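4-hydroxy-3-methylbut-2-enyl diphosphate reductase (Aquifex aeolicus, PDB 3DNF) catalyses the last step of the non-mevalonate isoprenoid pathway, reducing hydroxymethylbutenyl diphosphate to isopentenyl and dimethylallyl diphosphate with an iron-sulfur cluster. Local coordinates at residues B[97-102]-B[163-168]; B[117-122]-B[159-164]. All blocks are in the same frame, centred on the assembly; numbering follows the deposited sequence. Where two conformers were deposited one is given.

Interaction 1. Residues B[97-102]-B[163-168]. With F3S (Fe3-s4 cluster), chain E.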
loop_
_atom_site.group_PDB
_atom_site.type_symbol
_atom_site.label_atom_id
_atom_site.label_comp_id
_atom_site.label_asym_id
_atom_site.label_seq_id
_atom_site.Cartn_x
_atom_site.Cartn_y
_atom_site.Cartn_z
ATOM N N PRO B 97 24.396 -6.300 -5.054
ATOM C CA PRO B 97 24.240 -5.412 -3.880
ATOM C C PRO B 97 22.758 -5.112 -3.611
ATOM O O PRO B 97 22.355 -5.024 -2.453
ATOM C CB PRO B 97 25.012 -4.157 -4.295
ATOM C CG PRO B 97 26.108 -4.733 -5.172
ATOM C CD PRO B 97 25.372 -5.717 -6.011
ATOM N N TYR B 98 21.932 -5.043 -4.660
ATOM C CA TYR B 98 20.496 -4.745 -4.463
ATOM C C TYR B 98 19.713 -5.933 -3.944
ATOM O O TYR B 98 18.703 -5.777 -3.282
ATOM C CB TYR B 98 19.849 -4.159 -5.713
ATOM C CG TYR B 98 20.642 -2.963 -6.197
ATOM C CD1 TYR B 98 21.135 -2.020 -5.291
ATOM C CD2 TYR B 98 20.950 -2.800 -7.544
ATOM C CE1 TYR B 98 21.904 -0.938 -5.717
ATOM C CE2 TYR B 98 21.707 -1.715 -7.978
ATOM C CZ TYR B 98 22.182 -0.794 -7.051
ATOM O OH TYR B 98 22.930 0.296 -7.462
ATOM N N VAL B 99 20.182 -7.132 -4.253
ATOM C CA VAL B 99 19.612 -8.353 -3.676
ATOM C C VAL B 99 20.047 -8.455 -2.232
ATOM O O VAL B 99 19.232 -8.774 -1.370
ATOM C CB VAL B 99 20.005 -9.620 -4.530
ATOM C CG1 VAL B 99 19.648 -10.931 -3.799
ATOM C CG2 VAL B 99 19.291 -9.611 -5.914
ATOM N N LYS B 100 21.317 -8.185 -1.949
ATOM C CA LYS B 100 21.768 -8.104 -0.570
ATOM C C LYS B 100 20.964 -7.113 0.278
ATOM O O LYS B 100 20.741 -7.342 1.460
ATOM C CB LYS B 100 23.242 -7.754 -0.460
ATOM C CG LYS B 100 24.248 -8.861 -0.917
ATOM C CD LYS B 100 24.025 -10.266 -0.270
ATOM C CE LYS B 100 24.003 -10.218 1.230
ATOM N NZ LYS B 100 23.736 -11.557 1.779
ATOM N N ALA B 101 20.506 -6.034 -0.338
ATOM C CA ALA B 101 19.654 -5.086 0.382
ATOM C C ALA B 101 18.294 -5.708 0.792
ATOM O O ALA B 101 17.710 -5.308 1.796
ATOM C CB ALA B 101 19.443 -3.841 -0.441
ATOM N N VAL B 102 17.748 -6.611 -0.025
ATOM C CA VAL B 102 16.535 -7.342 0.381
ATOM C C VAL B 102 16.841 -8.212 1.579
ATOM O O VAL B 102 16.037 -8.305 2.525
ATOM C CB VAL B 102 15.935 -8.193 -0.761
ATOM C CG1 VAL B 102 14.584 -8.759 -0.358
ATOM C CG2 VAL B 102 15.840 -7.396 -2.067
ATOM N N ALA B 163 10.115 -6.521 -1.656
ATOM C CA ALA B 163 9.877 -7.026 -3.010
ATOM C C ALA B 163 11.079 -7.792 -3.533
ATOM O O ALA B 163 12.243 -7.476 -3.233
ATOM C CB ALA B 163 9.556 -5.886 -3.982
ATOM N N GLN B 164 10.782 -8.835 -4.286
ATOM C CA GLN B 164 11.784 -9.418 -5.161
ATOM C C GLN B 164 12.257 -8.273 -6.080
ATOM O O GLN B 164 11.462 -7.428 -6.493
ATOM C CB GLN B 164 11.144 -10.543 -5.955
ATOM C CG GLN B 164 12.121 -11.338 -6.835
ATOM C CD GLN B 164 11.402 -12.298 -7.759
ATOM O OE1 GLN B 164 10.182 -12.444 -7.684
ATOM N NE2 GLN B 164 12.149 -12.968 -8.640
ATOM N N THR B 165 13.563 -8.193 -6.335
ATOM C CA THR B 165 14.131 -7.034 -7.087
ATOM C C THR B 165 13.458 -6.780 -8.439
ATOM O O THR B 165 13.322 -5.625 -8.880
ATOM C CB THR B 165 15.652 -7.148 -7.295
ATOM O OG1 THR B 165 15.978 -8.333 -8.060
ATOM C CG2 THR B 165 16.420 -7.150 -5.910
ATOM N N THR B 166 13.060 -7.871 -9.096
ATOM C CA THR B 166 12.400 -7.822 -10.414
ATOM C C THR B 166 10.876 -7.830 -10.356
ATOM O O THR B 166 10.226 -7.953 -11.388
ATOM C CB THR B 166 12.871 -8.997 -11.288
ATOM O OG1 THR B 166 12.635 -10.212 -10.566
ATOM C CG2 THR B 166 14.349 -8.866 -11.557
ATOM N N GLN B 167 10.298 -7.680 -9.167
ATOM C CA GLN B 167 8.832 -7.654 -9.032
ATOM C C GLN B 167 8.231 -6.487 -9.836
ATOM O O GLN B 167 8.710 -5.368 -9.772
ATOM C CB GLN B 167 8.441 -7.552 -7.544
ATOM C CG GLN B 167 6.930 -7.352 -7.307
ATOM C CD GLN B 167 6.118 -8.497 -7.825
ATOM O OE1 GLN B 167 6.431 -9.667 -7.580
ATOM N NE2 GLN B 167 5.074 -8.180 -8.583
ATOM N N ASN B 168 7.172 -6.760 -10.582
ATOM C CA ASN B 168 6.477 -5.676 -11.253
ATOM C C ASN B 168 5.782 -4.744 -10.252
ATOM O O ASN B 168 5.263 -5.179 -9.193
ATOM C CB ASN B 168 5.526 -6.177 -12.358
ATOM C CG ASN B 168 4.156 -6.560 -11.841
ATOM O OD1 ASN B 168 3.308 -5.712 -11.566
ATOM N ND2 ASN B 168 3.917 -7.863 -11.745
HETATM FE FE1 F3S E . 18.760 -4.980 -10.533
HETATM FE FE3 F3S E . 20.821 -6.325 -9.398
HETATM FE FE4 F3S E . 20.183 -6.499 -11.772
HETATM S S1 F3S E . 18.691 -6.166 -8.614
HETATM S S2 F3S E . 18.185 -6.026 -12.479
HETATM S S3 F3S E . 20.984 -4.661 -10.948
HETATM S S4 F3S E . 21.214 -8.132 -10.763
#
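Thr-165 packs against Val-99 and Val-102 of helix 97-111 while also touching the iron-sulfur cluster, and its side chain can be followed atom by atom. Thr-165 CB lies 3.5 Å from S1 of the cluster, and the same sulfur also lies against OG1 and CG2 of this residue. From CB the methyl, anti to the carbonyl carbon, turns to the helix: Thr-165 CG2 lies 3.7 Å from Tyr-98 O, 3.8 Å from Val-99 CG2 and 3.9 Å from Val-102 CG2. The Val-99 and Thr-165 side chains cross at about a right angle, with the two CG2 methyls as their nearest atoms. The hydroxyl OG1, set between the backbone N and the carbonyl carbon (chi1 61°), is directed to Glu-126 OE1, to which it is hydrogen-bonded. Val-102 CG2 also packs on the carbonyl of Ala-163, 3.8 Å from its O, whose hydrogen bond is made with Thr-191 OG1. On the helix side, Tyr-98 places CB 3.7 Å from S1, while its ring turns an edge to the cluster, S3 lying near the ring plane. With an alanine here instead of Thr-165, both OG1 and CG2 go, which would probably leave Glu-126 OE1 without its hydroxyl partner and a gap against the two valines. The loop itself is turned back by a type I turn from Gln-164 to Gln-167. The contact thus divides one residue between two tasks: an apolar branch seated on the helix, and a polar branch bonded to Glu-126, the predicted proton donor, consistent with the predicted role of Thr-165 in binding the diphosphate substrate.

Interaction 2. Residues B[117-122]-B[159-164]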
loop_
_atom_site.group_PDB
_atom_site.type_symbol
_atom_site.label_atom_id
_atom_site.label_comp_id
_atom_site.label_asym_id
_atom_site.label_seq_id
_atom_site.Cartn_x
_atom_site.Cartn_y
_atom_site.Cartn_z
ATOM N N VAL B 117 6.187 -9.919 4.571
ATOM C CA VAL B 117 5.682 -10.332 3.290
ATOM C C VAL B 117 6.695 -10.008 2.180
ATOM O O VAL B 117 7.144 -8.878 2.064
ATOM C CB VAL B 117 4.351 -9.626 3.034
ATOM C CG1 VAL B 117 3.987 -9.672 1.545
ATOM C CG2 VAL B 117 3.229 -10.233 3.914
ATOM N N LEU B 118 7.123 -11.033 1.469
ATOM C CA LEU B 118 8.034 -10.865 0.323
ATOM C C LEU B 118 7.171 -10.987 -0.923
ATOM O O LEU B 118 6.680 -12.067 -1.212
ATOM C CB LEU B 118 9.118 -11.952 0.353
ATOM C CG LEU B 118 10.107 -12.107 -0.802
ATOM C CD1 LEU B 118 10.800 -10.779 -1.055
ATOM C CD2 LEU B 118 11.118 -13.228 -0.421
ATOM N N VAL B 119 7.008 -9.884 -1.673
ATOM C CA VAL B 119 6.228 -9.925 -2.911
ATOM C C VAL B 119 7.141 -10.410 -4.055
ATOM O O VAL B 119 8.154 -9.783 -4.395
ATOM C CB VAL B 119 5.555 -8.535 -3.264
ATOM C CG1 VAL B 119 4.678 -8.683 -4.523
ATOM C CG2 VAL B 119 4.726 -7.989 -2.070
ATOM N N GLY B 120 6.841 -11.589 -4.571
ATOM C CA GLY B 120 7.710 -12.188 -5.587
ATOM C C GLY B 120 7.258 -13.567 -6.008
ATOM O O GLY B 120 6.217 -14.049 -5.565
ATOM N N GLU B 121 8.083 -14.202 -6.830
ATOM C CA GLU B 121 7.845 -15.549 -7.350
ATOM C C GLU B 121 8.387 -16.626 -6.391
ATOM O O GLU B 121 9.609 -16.700 -6.163
ATOM C CB GLU B 121 8.478 -15.670 -8.738
ATOM C CG GLU B 121 8.231 -17.034 -9.387
ATOM C CD GLU B 121 8.925 -17.233 -10.739
ATOM O OE1 GLU B 121 9.761 -16.392 -11.164
ATOM O OE2 GLU B 121 8.644 -18.283 -11.370
ATOM N N LYS B 122 7.486 -17.431 -5.819
ATOM C CA LYS B 122 7.860 -18.431 -4.787
ATOM C C LYS B 122 9.090 -19.290 -5.112
ATOM O O LYS B 122 10.025 -19.394 -4.306
ATOM C CB LYS B 122 6.684 -19.341 -4.436
ATOM C CG LYS B 122 5.542 -18.605 -3.741
ATOM C CD LYS B 122 4.398 -19.512 -3.399
ATOM C CE LYS B 122 3.311 -18.697 -2.732
ATOM N NZ LYS B 122 2.146 -19.517 -2.362
ATOM N N VAL B 159 2.789 -5.712 9.737
ATOM C CA VAL B 159 3.299 -6.411 8.569
ATOM C C VAL B 159 4.351 -5.555 7.869
ATOM O O VAL B 159 4.120 -4.379 7.617
ATOM C CB VAL B 159 2.189 -6.845 7.548
ATOM C CG1 VAL B 159 2.812 -7.449 6.282
ATOM C CG2 VAL B 159 1.209 -7.812 8.196
ATOM N N GLY B 160 5.527 -6.151 7.633
ATOM C CA GLY B 160 6.573 -5.508 6.820
ATOM C C GLY B 160 6.642 -6.096 5.429
ATOM O O GLY B 160 6.735 -7.324 5.252
ATOM N N ILE B 161 6.722 -5.213 4.415
ATOM C CA ILE B 161 6.622 -5.655 3.059
ATOM C C ILE B 161 7.866 -5.291 2.272
ATOM O O ILE B 161 8.272 -4.116 2.279
ATOM C CB ILE B 161 5.341 -5.095 2.369
ATOM C CG1 ILE B 161 4.134 -5.472 3.213
ATOM C CG2 ILE B 161 5.170 -5.603 0.917
ATOM C CD1 ILE B 161 2.834 -4.814 2.773
ATOM N N VAL B 162 8.447 -6.311 1.635
ATOM C CA VAL B 162 9.562 -6.099 0.702
ATOM C C VAL B 162 9.241 -6.743 -0.668
ATOM O O VAL B 162 8.195 -7.401 -0.831
ATOM C CB VAL B 162 10.909 -6.623 1.258
ATOM C CG1 VAL B 162 11.264 -5.841 2.520
ATOM C CG2 VAL B 162 10.866 -8.114 1.475
ATOM N N ALA B 163 10.115 -6.521 -1.656
ATOM C CA ALA B 163 9.877 -7.026 -3.010
ATOM C C ALA B 163 11.079 -7.792 -3.533
ATOM O O ALA B 163 12.243 -7.476 -3.233
ATOM C CB ALA B 163 9.556 -5.886 -3.982
ATOM N N GLN B 164 10.782 -8.835 -4.286
ATOM C CA GLN B 164 11.784 -9.418 -5.161
ATOM C C GLN B 164 12.257 -8.273 -6.080
ATOM O O GLN B 164 11.462 -7.428 -6.493
ATOM C CB GLN B 164 11.144 -10.543 -5.955
ATOM C CG GLN B 164 12.121 -11.338 -6.835
ATOM C CD GLN B 164 11.402 -12.298 -7.759
ATOM O OE1 GLN B 164 10.182 -12.444 -7.684
ATOM N NE2 GLN B 164 12.149 -12.968 -8.640
HETATM O O HOH W 1 10.532 -14.025 -10.863
#
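Val-117 and Ile-161 lie side by side in neighbouring parallel strands, the first of three bridged pairs that continue with Leu-118 and Val-162, then Val-119 and Ala-163. The axes of strands 117-119 and 159-163 cross at -25° and approach to 4.6 Å, the spacing and twist of the central pair in the four-stranded parallel sheet of this lobe. Four backbone bonds run up the ladder: Val-117 N to Gly-160 O, Val-162 N to Val-117 O, Val-119 N to Val-162 O and Gln-164 N to Val-119 O.

The tightly packed part is this strand region. On one face Val-117 CG2 meets Val-159 CG1 at 3.7 Å, and Val-119 CG2 meets Ile-161 CG2 at 3.8 Å; helix 169-182 covers Val-119 there with Phe-171, Phe-172 and Val-175. On the other face Leu-118, in one of its two deposited conformers, turns CD1 to Val-162 CG2, beneath helices 97-111 and 125-136.

Past Gly-120 the character changes. The Gln-164 chain runs extended along the neighbouring backbone, CG anti to the backbone N (chi1 -175°), and Gln-164 OE1 accepts the N-H of Glu-121 N at 2.9 Å, the donor tilted 34° from the carbonyl plane. Gly-120 CA lies 3.3 Å from Gln-164 OE1, and a CB on this glycine would probably collide with Gln-164 CB. At the exposed end, a water accepts from Gln-164 NE2; its approach to Glu-121 OE1 is so short that this second leg is doubtful. Backbone amides and aliphatic branches therefore bind the strands, whereas beyond them one glutamine amide takes over the ladder's hydrogen bonding where the chain heads toward His-124 and Glu-126.

How the interactions relate
Interaction 1 and interaction 2 meet on one run of chain: strand 158-163 pairs with strand 115-119 in 117-122/159-164, then its following loop packs on helix 97-111 in 97-102/163-168. Both are mostly buried, but interaction 2 is sheet core, burying 430 Å² and held by a backbone ladder, while interaction 1 buries 165 Å² through van der Waals contacts beside the metal cluster. Ala-163 and Gln-164 belong to both. Direct packing also joins them, with Gln-167 CD 3.6 Å from Val-119 CG1. Thus the regular sheet interior gives way, at the C-terminal ends of the strands, to the loops that line the active centre.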